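Local coordinates for protein disulphide isomerase (Xylella fastidiosa, PDB 3FK8) that probably acts as a thioredoxin-fold thiol-disulphide oxidoreductase or isomerase, working through a pair of cysteines at the start of a helix, at residues L33-C44 and P87-V98. Residues are numbered along the deposited sequence; the frame is centred on the assembly and turned at random.
With FMT (formic acid), chain B.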
loop_
_atom_site.group_PDB
_atom_site.type_symbol
_atom_site.label_atom_id
_atom_site.label_comp_id
_atom_site.label_asym_id
_atom_site.label_seq_id
_atom_site.Cartn_x
_atom_site.Cartn_y
_atom_site.Cartn_z
ATOM N N LEU A 33 -1.099 -5.994 -2.479
ATOM C CA LEU A 33 -1.350 -4.784 -1.737
ATOM C C LEU A 33 -0.633 -3.620 -2.413
ATOM O O LEU A 33 0.584 -3.627 -2.551
ATOM C CB LEU A 33 -0.772 -5.006 -0.364
ATOM C CG LEU A 33 -0.873 -3.923 0.644
ATOM C CD1 LEU A 33 -2.354 -3.680 0.962
ATOM C CD2 LEU A 33 -0.103 -4.263 1.925
ATOM N N LEU A 34 -1.419 -2.674 -2.887
ATOM C CA LEU A 34 -0.881 -1.432 -3.439
ATOM C C LEU A 34 -0.957 -0.341 -2.355
ATOM O O LEU A 34 -2.046 -0.085 -1.824
ATOM C CB LEU A 34 -1.714 -0.994 -4.614
ATOM C CG LEU A 34 -1.913 -1.952 -5.774
ATOM C CD1 LEU A 34 -2.674 -1.334 -6.934
ATOM C CD2 LEU A 34 -0.577 -2.505 -6.241
ATOM N N VAL A 35 0.186 0.243 -2.035
ATOM C CA VAL A 35 0.258 1.260 -0.985
ATOM C C VAL A 35 0.616 2.570 -1.626
ATOM O O VAL A 35 1.723 2.732 -2.168
ATOM C CB VAL A 35 1.292 0.920 0.121
ATOM C CG1 VAL A 35 1.190 1.929 1.232
ATOM C CG2 VAL A 35 1.083 -0.528 0.614
ATOM N N PHE A 36 -0.346 3.498 -1.641
ATOM C CA PHE A 36 -0.147 4.830 -2.254
ATOM C C PHE A 36 0.262 5.837 -1.187
ATOM O O PHE A 36 -0.412 5.981 -0.167
ATOM C CB PHE A 36 -1.450 5.294 -2.882
ATOM C CG PHE A 36 -1.880 4.501 -4.082
ATOM C CD1 PHE A 36 -1.632 4.999 -5.379
ATOM C CD2 PHE A 36 -2.534 3.274 -3.955
ATOM C CE1 PHE A 36 -2.044 4.258 -6.498
ATOM C CE2 PHE A 36 -2.944 2.558 -5.099
ATOM C CZ PHE A 36 -2.710 3.040 -6.323
ATOM N N GLY A 37 1.336 6.586 -1.429
ATOM C CA GLY A 37 1.799 7.528 -0.429
ATOM C C GLY A 37 2.935 8.349 -0.992
ATOM O O GLY A 37 3.174 8.371 -2.215
ATOM N N ALA A 38 3.677 9.020 -0.114
ATOM C CA ALA A 38 4.778 9.850 -0.559
ATOM C C ALA A 38 5.712 10.040 0.616
ATOM O O ALA A 38 5.309 9.979 1.787
ATOM C CB ALA A 38 4.301 11.197 -1.067
ATOM N N ASN A 39 6.964 10.402 0.329
ATOM C CA ASN A 39 7.970 10.542 1.375
ATOM C C ASN A 39 7.775 11.739 2.282
ATOM O O ASN A 39 8.233 11.698 3.422
ATOM C CB ASN A 39 9.368 10.574 0.736
ATOM C CG ASN A 39 9.747 9.246 0.127
ATOM O OD1 ASN A 39 9.449 8.190 0.669
ATOM N ND2 ASN A 39 10.370 9.287 -1.034
ATOM N N TRP A 40 7.101 12.775 1.800
ATOM C CA TRP A 40 6.852 13.965 2.625
ATOM C C TRP A 40 5.815 13.717 3.687
ATOM O O TRP A 40 5.704 14.523 4.606
ATOM C CB TRP A 40 6.439 15.173 1.757
ATOM C CG TRP A 40 5.189 14.958 1.014
ATOM C CD1 TRP A 40 5.074 14.556 -0.319
ATOM C CD2 TRP A 40 3.834 15.111 1.500
ATOM N NE1 TRP A 40 3.740 14.452 -0.649
ATOM C CE2 TRP A 40 2.954 14.759 0.435
ATOM C CE3 TRP A 40 3.273 15.494 2.727
ATOM C CZ2 TRP A 40 1.556 14.812 0.567
ATOM C CZ3 TRP A 40 1.904 15.551 2.852
ATOM C CH2 TRP A 40 1.049 15.206 1.781
ATOM N N CYS A 41 5.009 12.660 3.548
ATOM C CA CYS A 41 3.874 12.478 4.423
ATOM C C CYS A 41 4.218 11.664 5.664
ATOM O O CYS A 41 4.655 10.509 5.581
ATOM C CB CYS A 41 2.805 11.787 3.643
ATOM S SG CYS A 41 1.362 11.356 4.731
ATOM N N THR A 42 4.090 12.316 6.813
ATOM C CA THR A 42 4.515 11.688 8.050
ATOM C C THR A 42 3.661 10.451 8.352
ATOM O O THR A 42 4.164 9.501 8.934
ATOM C CB THR A 42 4.593 12.714 9.223
ATOM O OG1 THR A 42 3.290 13.264 9.511
ATOM C CG2 THR A 42 5.531 13.813 8.821
ATOM N N ASP A 43 2.363 10.441 7.970
ATOM C CA ASP A 43 1.576 9.235 8.149
ATOM C C ASP A 43 2.032 8.092 7.279
ATOM O O ASP A 43 2.066 6.927 7.693
ATOM C CB ASP A 43 0.109 9.560 7.916
ATOM C CG ASP A 43 -0.370 10.593 8.901
ATOM O OD1 ASP A 43 -0.591 10.231 10.099
ATOM O OD2 ASP A 43 -0.477 11.771 8.533
ATOM N N CYS A 44 2.483 8.409 6.056
ATOM C CA CYS A 44 3.037 7.370 5.188
ATOM C C CYS A 44 4.339 6.803 5.741
ATOM O O CYS A 44 4.569 5.584 5.681
ATOM C CB CYS A 44 3.335 7.938 3.822
ATOM S SG CYS A 44 1.862 8.470 2.884
ATOM N N PRO A 87 -8.009 5.575 -4.603
ATOM C CA PRO A 87 -7.789 5.380 -3.172
ATOM C C PRO A 87 -7.277 6.654 -2.468
ATOM O O PRO A 87 -7.524 6.820 -1.286
ATOM C CB PRO A 87 -6.687 4.291 -3.150
ATOM C CG PRO A 87 -6.045 4.375 -4.492
ATOM C CD PRO A 87 -7.165 4.653 -5.394
ATOM N N ILE A 88 -6.530 7.507 -3.166
ATOM C CA ILE A 88 -5.890 8.646 -2.505
ATOM C C ILE A 88 -6.809 9.820 -2.320
ATOM O O ILE A 88 -6.460 10.767 -1.630
ATOM C CB ILE A 88 -4.625 9.139 -3.247
ATOM C CG1 ILE A 88 -4.966 9.859 -4.564
ATOM C CG2 ILE A 88 -3.678 7.974 -3.411
ATOM C CD1 ILE A 88 -3.751 10.334 -5.329
ATOM N N GLN A 89 -7.981 9.802 -2.946
ATOM C CA GLN A 89 -8.808 11.027 -2.864
ATOM C C GLN A 89 -9.336 11.271 -1.452
ATOM O O GLN A 89 -9.694 12.368 -1.085
ATOM C CB GLN A 89 -9.836 11.069 -4.020
ATOM C CG GLN A 89 -9.164 11.262 -5.430
ATOM C CD GLN A 89 -10.119 11.504 -6.613
ATOM O OE1 GLN A 89 -11.341 11.375 -6.503
ATOM N NE2 GLN A 89 -9.532 11.826 -7.774
ATOM N N ASP A 90 -9.263 10.243 -0.654
ATOM C CA ASP A 90 -9.724 10.224 0.632
ATOM C C ASP A 90 -8.576 10.367 1.678
ATOM O O ASP A 90 -8.826 10.237 2.879
ATOM C CB ASP A 90 -10.570 8.925 0.746
ATOM C CG ASP A 90 -11.802 8.946 -0.175
ATOM O OD1 ASP A 90 -12.623 9.881 -0.071
ATOM O OD2 ASP A 90 -11.960 8.047 -1.032
ATOM N N GLY A 91 -7.341 10.658 1.194
ATOM C CA GLY A 91 -6.119 10.871 1.976
ATOM C C GLY A 91 -5.061 9.789 1.732
ATOM O O GLY A 91 -5.397 8.691 1.280
ATOM N N ILE A 92 -3.818 10.098 2.095
ATOM C CA ILE A 92 -2.714 9.141 2.099
ATOM C C ILE A 92 -2.160 8.960 3.511
ATOM O O ILE A 92 -2.273 9.847 4.354
ATOM C CB ILE A 92 -1.573 9.524 1.080
ATOM C CG1 ILE A 92 -1.058 10.932 1.384
ATOM C CG2 ILE A 92 -2.052 9.347 -0.372
ATOM C CD1 ILE A 92 0.238 11.223 0.626
ATOM N N PRO A 93 -1.566 7.791 3.794
ATOM C CA PRO A 93 -1.444 6.633 2.897
ATOM C C PRO A 93 -2.768 5.994 2.644
ATOM O O PRO A 93 -3.678 6.087 3.456
ATOM C CB PRO A 93 -0.503 5.691 3.678
ATOM C CG PRO A 93 -0.767 6.060 5.123
ATOM C CD PRO A 93 -0.982 7.542 5.121
ATOM N N ALA A 94 -2.900 5.356 1.496
ATOM C CA ALA A 94 -4.118 4.646 1.078
ATOM C C ALA A 94 -3.736 3.325 0.486
ATOM O O ALA A 94 -2.647 3.176 -0.047
ATOM C CB ALA A 94 -4.902 5.471 0.086
ATOM N N VAL A 95 -4.614 2.337 0.592
ATOM C CA VAL A 95 -4.290 1.021 0.067
ATOM C C VAL A 95 -5.392 0.489 -0.850
ATOM O O VAL A 95 -6.569 0.858 -0.709
ATOM C CB VAL A 95 -3.856 -0.027 1.137
ATOM C CG1 VAL A 95 -2.615 0.460 2.039
ATOM C CG2 VAL A 95 -4.945 -0.281 2.016
ATOM N N VAL A 96 -4.962 -0.352 -1.779
ATOM C CA VAL A 96 -5.860 -1.157 -2.611
ATOM C C VAL A 96 -5.421 -2.604 -2.442
ATOM O O VAL A 96 -4.240 -2.897 -2.521
ATOM C CB VAL A 96 -5.787 -0.753 -4.113
ATOM C CG1 VAL A 96 -6.719 -1.605 -4.976
ATOM C CG2 VAL A 96 -6.088 0.693 -4.273
ATOM N N VAL A 97 -6.377 -3.513 -2.246
ATOM C CA VAL A 97 -6.082 -4.945 -2.229
ATOM C C VAL A 97 -6.645 -5.457 -3.563
ATOM O O VAL A 97 -7.833 -5.270 -3.858
ATOM C CB VAL A 97 -6.821 -5.653 -1.052
ATOM C CG1 VAL A 97 -6.649 -7.181 -1.109
ATOM C CG2 VAL A 97 -6.367 -5.072 0.294
ATOM N N VAL A 98 -5.796 -6.068 -4.374
ATOM C CA VAL A 98 -6.231 -6.642 -5.641
ATOM C C VAL A 98 -6.139 -8.159 -5.476
ATOM O O VAL A 98 -5.087 -8.686 -5.071
ATOM C CB VAL A 98 -5.298 -6.165 -6.793
ATOM C CG1 VAL A 98 -5.784 -6.631 -8.182
ATOM C CG2 VAL A 98 -5.190 -4.623 -6.738
HETATM C C FMT B . 2.182 15.280 6.483
HETATM O O1 FMT B . 3.394 15.373 6.752
HETATM O O2 FMT B . 1.469 14.273 6.637
#
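Phe36 and Pro87 form the apolar centre: Pro87 CG sits over one face of the ring, offset toward the rim and 3.9 Å from the centroid, a CH-pi contact. Ile88 CG2 reaches Phe36 CB at 3.5 Å, and Val96 CG2 meets Phe36 CE2 obliquely. Phe36 shares its sheet face with Leu34, Ala94 and Val96; Leu33, Val35, Val95 and Val97 line the other. Phe36 CG, anti to the carbonyl carbon (chi1 -68°), swings the ring toward Pro87 and Val96. Leu34 and Phe36 each exchange two backbone hydrogen bonds, with Val96 and Ala94 respectively, in an antiparallel pairing.

Beyond the strands, Ile92 CD1 lies between Trp40 CZ2 (3.8 Å) and Cys44 SG (3.9 Å). The cis peptide bond before Pro93 presents its ring to the helix start: CB lies 3.7 Å from Cys44 SG, CD 3.6 Å from Asp43 CB. This is the cis-proline of the thioredoxin fold beside the presumed redox pair, here free thiols. Cys44 SG accepts a bond from Ala38 N; Cys41 SG caps the helix by accepting from Cys44 N (3.4 Å). At the polar edge a formic acid takes a bond from Thr42 N, while Asp43 forms a salt bridge with Arg117.

Strand 65-70 pairs with the far edge of 32-37, strand 104-107 flanks 94-98, and helix 78-83 packs against Phe36, Pro87 and Ile88.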